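PDB 3IWA: FAD-dependent pyridine nucleotide-disulphide oxidoreductase from Desulfovibrio vulgaris, which probably binds FAD and uses a pyridine nucleotide as electron donor in a redox reaction whose physiological substrate is not established. Local coordinates for residues T280-G293 with Q318-T332. Residues are numbered along the deposited sequence; the frame is centred on the assembly and turned at random.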
ATOM      1  N   THR A 280      24.412   4.550   6.187  1.00 37.86           N
ATOM      2  CA  THR A 280      23.237   4.619   5.342  1.00 37.95           C
ATOM      3  C   THR A 280      23.589   4.935   3.915  1.00 37.20           C
ATOM      4  O   THR A 280      22.741   4.792   3.053  1.00 36.99           O
ATOM      5  CB  THR A 280      22.225   5.655   5.818  1.00 37.89           C
ATOM      6  OG1 THR A 280      22.836   6.921   5.724  1.00 37.96           O
ATOM      7  CG2 THR A 280      21.812   5.391   7.249  1.00 36.46           C
ATOM      8  N   ARG A 281      24.828   5.353   3.661  1.00 36.68           N
ATOM      9  CA  ARG A 281      25.319   5.522   2.282  1.00 36.54           C
ATOM     10  C   ARG A 281      25.839   4.199   1.682  1.00 35.87           C
ATOM     11  O   ARG A 281      26.309   4.170   0.546  1.00 34.49           O
ATOM     12  CB  ARG A 281      26.431   6.580   2.229  1.00 37.11           C
ATOM     13  CG  ARG A 281      25.975   8.002   2.135  1.00 39.82           C
ATOM     14  CD  ARG A 281      25.476   8.545   3.460  1.00 43.93           C
ATOM     15  NE  ARG A 281      24.992   9.922   3.304  1.00 48.08           N
ATOM     16  CZ  ARG A 281      24.376  10.623   4.266  1.00 50.86           C
ATOM     17  NH1 ARG A 281      24.186  10.096   5.473  1.00 49.02           N
ATOM     18  NH2 ARG A 281      23.957  11.866   4.031  1.00 51.26           N
ATOM     19  N   MET A 282      25.741   3.132   2.482  1.00 35.34           N
ATOM     20  CA  MET A 282      26.236   1.784   2.197  1.00 35.29           C
ATOM     21  C   MET A 282      27.764   1.649   2.248  1.00 36.47           C
ATOM     22  O   MET A 282      28.321   0.680   1.734  1.00 37.84           O
ATOM     23  CB  MET A 282      25.630   1.213   0.906  1.00 34.25           C
ATOM     24  CG  MET A 282      24.066   1.209   0.863  1.00 32.69           C
ATOM     25  SD  MET A 282      23.149   0.452   2.233  1.00 20.25           S
ATOM     26  CE  MET A 282      23.648  -1.255   1.991  1.00 32.50           C
ATOM     27  N   ARG A 283      28.426   2.579   2.934  1.00 37.32           N
ATOM     28  CA  ARG A 283      29.863   2.545   3.172  1.00 38.71           C
ATOM     29  C   ARG A 283      30.224   1.694   4.364  1.00 39.05           C
ATOM     30  O   ARG A 283      29.649   1.862   5.423  1.00 39.01           O
ATOM     31  CB  ARG A 283      30.411   3.949   3.479  1.00 39.55           C
ATOM     32  CG  ARG A 283      30.420   4.909   2.303  1.00 41.32           C
ATOM     33  CD  ARG A 283      31.265   6.156   2.583  1.00 44.38           C
ATOM     34  NE  ARG A 283      31.569   6.820   1.320  1.00 46.42           N
ATOM     35  CZ  ARG A 283      30.803   7.750   0.749  1.00 48.65           C
ATOM     36  NH1 ARG A 283      31.147   8.254  -0.436  1.00 46.93           N
ATOM     37  NH2 ARG A 283      29.689   8.161   1.349  1.00 48.96           N
ATOM     38  N   THR A 284      31.232   0.839   4.207  1.00 39.55           N
ATOM     39  CA  THR A 284      31.786   0.057   5.321  1.00 40.03           C
ATOM     40  C   THR A 284      32.627   0.948   6.249  1.00 40.87           C
ATOM     41  O   THR A 284      32.624   2.144   6.131  1.00 41.82           O
ATOM     42  CB  THR A 284      32.669  -1.089   4.791  1.00 39.92           C
ATOM     43  OG1 THR A 284      33.833  -0.552   4.166  1.00 37.54           O
ATOM     44  CG2 THR A 284      31.935  -1.909   3.763  1.00 39.40           C
ATOM     45  N   SER A 285      33.336   0.375   7.194  1.00 42.89           N
ATOM     46  CA  SER A 285      34.294   1.164   8.004  1.00 44.20           C
ATOM     47  C   SER A 285      35.434   1.803   7.187  1.00 44.77           C
ATOM     48  O   SER A 285      36.104   2.717   7.666  1.00 45.68           O
ATOM     49  CB  SER A 285      34.854   0.320   9.145  1.00 43.79           C
ATOM     50  OG  SER A 285      35.286  -0.936   8.692  1.00 45.71           O
ATOM     51  N   ASP A 286      35.626   1.345   5.951  1.00 45.63           N
ATOM     52  CA  ASP A 286      36.551   1.984   5.000  1.00 46.37           C
ATOM     53  C   ASP A 286      35.741   2.794   4.001  1.00 46.69           C
ATOM     54  O   ASP A 286      34.986   2.202   3.232  1.00 46.53           O
ATOM     55  CB  ASP A 286      37.364   0.936   4.252  1.00 46.38           C
ATOM     56  CG  ASP A 286      38.485   1.543   3.399  1.00 48.06           C
ATOM     57  OD1 ASP A 286      38.262   2.498   2.639  1.00 51.51           O
ATOM     58  OD2 ASP A 286      39.609   1.027   3.451  1.00 49.65           O
ATOM     59  N   PRO A 287      35.928   4.140   3.981  1.00 47.19           N
ATOM     60  CA  PRO A 287      35.039   5.007   3.203  1.00 46.84           C
ATOM     61  C   PRO A 287      35.129   4.831   1.691  1.00 46.01           C
ATOM     62  O   PRO A 287      34.262   5.309   0.981  1.00 46.13           O
ATOM     63  CB  PRO A 287      35.439   6.438   3.635  1.00 47.76           C
ATOM     64  CG  PRO A 287      36.762   6.324   4.284  1.00 47.91           C
ATOM     65  CD  PRO A 287      36.848   4.919   4.838  1.00 47.29           C
ATOM     66  N   ASP A 288      36.132   4.112   1.211  1.00 44.84           N
ATOM     67  CA  ASP A 288      36.245   3.801  -0.226  1.00 44.27           C
ATOM     68  C   ASP A 288      35.669   2.423  -0.577  1.00 42.16           C
ATOM     69  O   ASP A 288      35.676   2.001  -1.729  1.00 40.90           O
ATOM     70  CB  ASP A 288      37.725   3.914  -0.670  1.00 45.35           C
ATOM     71  CG  ASP A 288      38.282   5.365  -0.526  1.00 47.29           C
ATOM     72  OD1 ASP A 288      37.541   6.328  -0.836  1.00 47.60           O
ATOM     73  OD2 ASP A 288      39.445   5.532  -0.096  1.00 50.59           O
ATOM     74  N   ILE A 289      35.144   1.737   0.428  1.00 40.82           N
ATOM     75  CA  ILE A 289      34.598   0.409   0.220  1.00 39.44           C
ATOM     76  C   ILE A 289      33.136   0.352   0.632  1.00 38.41           C
ATOM     77  O   ILE A 289      32.813   0.614   1.782  1.00 37.48           O
ATOM     78  CB  ILE A 289      35.374  -0.638   1.008  1.00 39.48           C
ATOM     79  CG1 ILE A 289      36.875  -0.588   0.604  1.00 39.52           C
ATOM     80  CG2 ILE A 289      34.765  -2.004   0.752  1.00 36.53           C
ATOM     81  CD1 ILE A 289      37.751  -1.597   1.326  1.00 37.58           C
ATOM     82  N   PHE A 290      32.284  -0.012  -0.329  1.00 37.42           N
ATOM     83  CA  PHE A 290      30.848  -0.160  -0.123  1.00 37.35           C
ATOM     84  C   PHE A 290      30.542  -1.650  -0.059  1.00 36.59           C
ATOM     85  O   PHE A 290      31.307  -2.432  -0.566  1.00 36.86           O
ATOM     86  CB  PHE A 290      30.032   0.472  -1.281  1.00 37.57           C
ATOM     87  CG  PHE A 290      30.265   1.969  -1.472  1.00 38.61           C
ATOM     88  CD1 PHE A 290      31.301   2.427  -2.286  1.00 39.24           C
ATOM     89  CD2 PHE A 290      29.442   2.896  -0.857  1.00 38.33           C
ATOM     90  CE1 PHE A 290      31.524   3.785  -2.456  1.00 41.68           C
ATOM     91  CE2 PHE A 290      29.644   4.263  -1.005  1.00 39.88           C
ATOM     92  CZ  PHE A 290      30.680   4.724  -1.804  1.00 41.46           C
ATOM     93  N   ALA A 291      29.391  -1.995   0.529  1.00 35.73           N
ATOM     94  CA  ALA A 291      28.899  -3.348   0.683  1.00 35.19           C
ATOM     95  C   ALA A 291      27.374  -3.297   0.711  1.00 35.03           C
ATOM     96  O   ALA A 291      26.793  -2.340   1.195  1.00 34.24           O
ATOM     97  CB  ALA A 291      29.432  -3.969   1.987  1.00 34.29           C
ATOM     98  N   GLY A 292      26.733  -4.317   0.172  1.00 35.26           N
ATOM     99  CA  GLY A 292      25.290  -4.473   0.312  1.00 36.06           C
ATOM    100  C   GLY A 292      24.836  -5.911   0.115  1.00 36.79           C
ATOM    101  O   GLY A 292      25.655  -6.812  -0.081  1.00 37.02           O
ATOM    102  N   GLY A 293      23.520  -6.120   0.168  1.00 37.23           N
ATOM    103  CA  GLY A 293      22.917  -7.412  -0.144  1.00 36.31           C
ATOM    104  C   GLY A 293      22.928  -8.257   1.111  1.00 36.14           C
ATOM    105  O   GLY A 293      22.802  -7.731   2.207  1.00 34.74           O
ATOM    106  N   GLN A 318      19.496  -1.135  -2.884  1.00 34.85           N
ATOM    107  CA  GLN A 318      20.796  -0.803  -2.292  1.00 35.45           C
ATOM    108  C   GLN A 318      21.863  -0.617  -3.389  1.00 34.81           C
ATOM    109  O   GLN A 318      22.701   0.220  -3.259  1.00 34.14           O
ATOM    110  CB  GLN A 318      21.275  -1.844  -1.284  1.00 34.95           C
ATOM    111  CG  GLN A 318      20.360  -2.068  -0.101  1.00 36.72           C
ATOM    112  CD  GLN A 318      20.845  -3.211   0.792  1.00 36.30           C
ATOM    113  OE1 GLN A 318      21.872  -3.828   0.511  1.00 36.70           O
ATOM    114  NE2 GLN A 318      20.137  -3.458   1.883  1.00 32.58           N
ATOM    115  N   GLY A 319      21.772  -1.375  -4.462  1.00 34.96           N
ATOM    116  CA  GLY A 319      22.712  -1.276  -5.560  1.00 35.83           C
ATOM    117  C   GLY A 319      22.673   0.083  -6.208  1.00 36.60           C
ATOM    118  O   GLY A 319      23.728   0.660  -6.527  1.00 37.67           O
ATOM    119  N   ARG A 320      21.456   0.601  -6.393  1.00 36.67           N
ATOM    120  CA  ARG A 320      21.276   1.897  -6.998  1.00 35.96           C
ATOM    121  C   ARG A 320      21.953   2.943  -6.166  1.00 35.26           C
ATOM    122  O   ARG A 320      22.673   3.764  -6.689  1.00 34.80           O
ATOM    123  CB  ARG A 320      19.814   2.228  -7.171  1.00 35.76           C
ATOM    124  CG  ARG A 320      19.601   3.492  -7.951  1.00 37.15           C
ATOM    125  CD  ARG A 320      18.116   3.671  -8.294  1.00 39.19           C
ATOM    126  NE  ARG A 320      17.936   4.539  -9.450  1.00 39.16           N
ATOM    127  CZ  ARG A 320      17.773   5.846  -9.402  1.00 40.25           C
ATOM    128  NH1 ARG A 320      17.615   6.497 -10.533  1.00 43.90           N
ATOM    129  NH2 ARG A 320      17.759   6.506  -8.256  1.00 38.92           N
ATOM    130  N   VAL A 321      21.736   2.899  -4.860  1.00 34.68           N
ATOM    131  CA  VAL A 321      22.363   3.853  -3.952  1.00 34.12           C
ATOM    132  C   VAL A 321      23.872   3.690  -4.011  1.00 34.85           C
ATOM    133  O   VAL A 321      24.572   4.699  -4.025  1.00 34.64           O
ATOM    134  CB  VAL A 321      21.846   3.694  -2.498  1.00 34.64           C
ATOM    135  CG1 VAL A 321      22.734   4.401  -1.463  1.00 32.16           C
ATOM    136  CG2 VAL A 321      20.362   4.169  -2.395  1.00 33.43           C
ATOM    137  N   ILE A 322      24.388   2.448  -4.081  1.00 34.01           N
ATOM    138  CA  ILE A 322      25.824   2.294  -4.122  1.00 34.60           C
ATOM    139  C   ILE A 322      26.347   2.899  -5.446  1.00 35.61           C
ATOM    140  O   ILE A 322      27.317   3.638  -5.463  1.00 37.30           O
ATOM    141  CB  ILE A 322      26.310   0.830  -3.936  1.00 34.81           C
ATOM    142  CG1 ILE A 322      25.989   0.336  -2.521  1.00 33.78           C
ATOM    143  CG2 ILE A 322      27.827   0.755  -4.280  1.00 31.60           C
ATOM    144  CD1 ILE A 322      26.070  -1.182  -2.314  1.00 32.44           C
ATOM    145  N   GLY A 323      25.660   2.634  -6.538  1.00 36.44           N
ATOM    146  CA  GLY A 323      25.995   3.235  -7.845  1.00 37.36           C
ATOM    147  C   GLY A 323      26.163   4.747  -7.877  1.00 37.70           C
ATOM    148  O   GLY A 323      27.139   5.286  -8.422  1.00 38.77           O
ATOM    149  N   THR A 324      25.199   5.422  -7.275  1.00 37.64           N
ATOM    150  CA  THR A 324      25.141   6.869  -7.165  1.00 37.20           C
ATOM    151  C   THR A 324      26.244   7.395  -6.268  1.00 38.02           C
ATOM    152  O   THR A 324      26.870   8.436  -6.563  1.00 39.17           O
ATOM    153  CB  THR A 324      23.711   7.248  -6.630  1.00 36.81           C
ATOM    154  OG1 THR A 324      22.745   6.822  -7.593  1.00 39.08           O
ATOM    155  CG2 THR A 324      23.534   8.737  -6.363  1.00 36.41           C
ATOM    156  N   ASN A 325      26.493   6.701  -5.159  1.00 38.27           N
ATOM    157  CA  ASN A 325      27.526   7.138  -4.245  1.00 38.76           C
ATOM    158  C   ASN A 325      28.950   6.864  -4.778  1.00 39.32           C
ATOM    159  O   ASN A 325      29.840   7.590  -4.423  1.00 39.50           O
ATOM    160  CB  ASN A 325      27.307   6.552  -2.846  1.00 38.55           C
ATOM    161  CG  ASN A 325      26.048   7.095  -2.204  1.00 39.02           C
ATOM    162  OD1 ASN A 325      25.526   8.101  -2.687  1.00 37.73           O
ATOM    163  ND2 ASN A 325      25.555   6.455  -1.114  1.00 34.61           N
ATOM    164  N   LEU A 326      29.142   5.823  -5.606  1.00 39.70           N
ATOM    165  CA  LEU A 326      30.411   5.606  -6.320  1.00 39.79           C
ATOM    166  C   LEU A 326      30.681   6.762  -7.259  1.00 41.07           C
ATOM    167  O   LEU A 326      31.842   7.086  -7.497  1.00 40.67           O
ATOM    168  CB  LEU A 326      30.410   4.337  -7.171  1.00 39.06           C
ATOM    169  CG  LEU A 326      30.302   2.979  -6.483  1.00 37.58           C
ATOM    170  CD1 LEU A 326      29.920   1.865  -7.497  1.00 30.37           C
ATOM    171  CD2 LEU A 326      31.601   2.691  -5.772  1.00 36.61           C
ATOM    172  N   ALA A 327      29.608   7.359  -7.800  1.00 41.94           N
ATOM    173  CA  ALA A 327      29.708   8.587  -8.610  1.00 42.97           C
ATOM    174  C   ALA A 327      29.676   9.881  -7.813  1.00 44.15           C
ATOM    175  O   ALA A 327      29.321  10.889  -8.358  1.00 44.96           O
ATOM    176  CB  ALA A 327      28.659   8.626  -9.665  1.00 42.14           C
ATOM    177  N   ASP A 328      30.065   9.851  -6.541  1.00 46.43           N
ATOM    178  CA  ASP A 328      30.210  11.058  -5.729  1.00 48.13           C
ATOM    179  C   ASP A 328      28.884  11.666  -5.303  1.00 48.76           C
ATOM    180  O   ASP A 328      28.868  12.791  -4.806  1.00 49.30           O
ATOM    181  CB  ASP A 328      31.108  12.118  -6.433  1.00 49.34           C
ATOM    182  CG  ASP A 328      32.560  11.634  -6.631  1.00 51.10           C
ATOM    183  OD1 ASP A 328      33.206  11.240  -5.631  1.00 54.83           O
ATOM    184  OD2 ASP A 328      33.036  11.629  -7.790  1.00 51.95           O
ATOM    185  N   GLY A 329      27.778  10.927  -5.449  1.00 49.58           N
ATOM    186  CA  GLY A 329      26.469  11.387  -4.923  1.00 49.54           C
ATOM    187  C   GLY A 329      26.376  11.199  -3.420  1.00 49.41           C
ATOM    188  O   GLY A 329      27.347  10.812  -2.785  1.00 48.82           O
ATOM    189  N   ASP A 330      25.198  11.453  -2.850  1.00 49.40           N
ATOM    190  CA  ASP A 330      24.983  11.247  -1.422  1.00 49.24           C
ATOM    191  C   ASP A 330      23.572  10.672  -1.214  1.00 48.48           C
ATOM    192  O   ASP A 330      22.806  11.116  -0.371  1.00 48.46           O
ATOM    193  CB  ASP A 330      25.195  12.559  -0.673  1.00 49.57           C
ATOM    194  CG  ASP A 330      25.388  12.373   0.823  1.00 50.55           C
ATOM    195  OD1 ASP A 330      26.095  11.429   1.250  1.00 53.31           O
ATOM    196  OD2 ASP A 330      24.833  13.195   1.583  1.00 51.75           O
ATOM    197  N   ALA A 331      23.247   9.684  -2.027  1.00 46.95           N
ATOM    198  CA  ALA A 331      22.061   8.855  -1.839  1.00 45.80           C
ATOM    199  C   ALA A 331      22.150   7.970  -0.566  1.00 44.64           C
ATOM    200  O   ALA A 331      23.220   7.469  -0.220  1.00 43.39           O
ATOM    201  CB  ALA A 331      21.831   7.980  -3.109  1.00 45.78           C
ATOM    202  N   THR A 332      21.005   7.801   0.112  1.00 43.40           N
ATOM    203  CA  THR A 332      20.901   7.017   1.344  1.00 42.61           C
ATOM    204  C   THR A 332      19.869   5.887   1.290  1.00 40.72           C
ATOM    205  O   THR A 332      18.897   5.947   0.562  1.00 41.20           O
ATOM    206  CB  THR A 332      20.562   7.917   2.546  1.00 43.06           C
ATOM    207  OG1 THR A 332      19.287   8.533   2.342  1.00 43.66           O
ATOM    208  CG2 THR A 332      21.623   8.996   2.726  1.00 44.79           C
TER
HETATM  209  O   HOH W   1      28.081  10.471  -0.344  1.00 48.01           O
HETATM  210  O   HOH W   2      20.669  -6.042   3.027  1.00 32.89           O
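I322 packs against M282 and F290 in the tight part of this contact. Its two branches part company. I322 CG1 crosses M282 at about a right angle, 3.6 Å from M282 CB, and CG2 meets F290 at its CB. Along one side of the F290 ring, L326 CD2 comes within 3.5 Å of F290 CE1; N325 CB lies by CE2 on the other side, and both approaches are oblique. The M282 chain bends at chi2 (-53°) and again at chi3, which carries CE back to the amide of Q318. That amide is fixed from two directions. Q318 OE1 accepts from G293 N at 2.8 Å, and its NE2 donates to a water that also bonds G293 O. G292 CA lies 3.5 Å from Q318 OE1, so the backbone runs close past this amide.

The arrangement is consistent with the FAD-binding domain of the pyridine nucleotide-disulphide oxidoreductases. Strand 289-291 is an edge strand of the five-stranded parallel sheet, beside strand 116-119. Residues 318-326 of helix 314-326 run nearly antiparallel to strand 289-291, and the helix also touches helix 14-25.

N325 joins the apolar packing to the polar side. N325 ND2 donates to R281 O at 2.9 Å and to A331 O, both close to the amide plane. One side chain thereby ties the loop at R281 to the loop after the helix.

The solvent side is polar and more open. R281 forms a side-on salt bridge with D330: R281 NE meets D330 OD1 at 2.8 Å from above the carboxylate plane, and NH2 meets OD2 on its syn side, but well out of that plane. T332 CG2 sits over the guanidinium centre on one face, while T332 OG1 bonds E430 of the second subunit. R283 stays farther off. It reaches D330 OD1 and G329 O through a shared water, and its NE bonds P287 O.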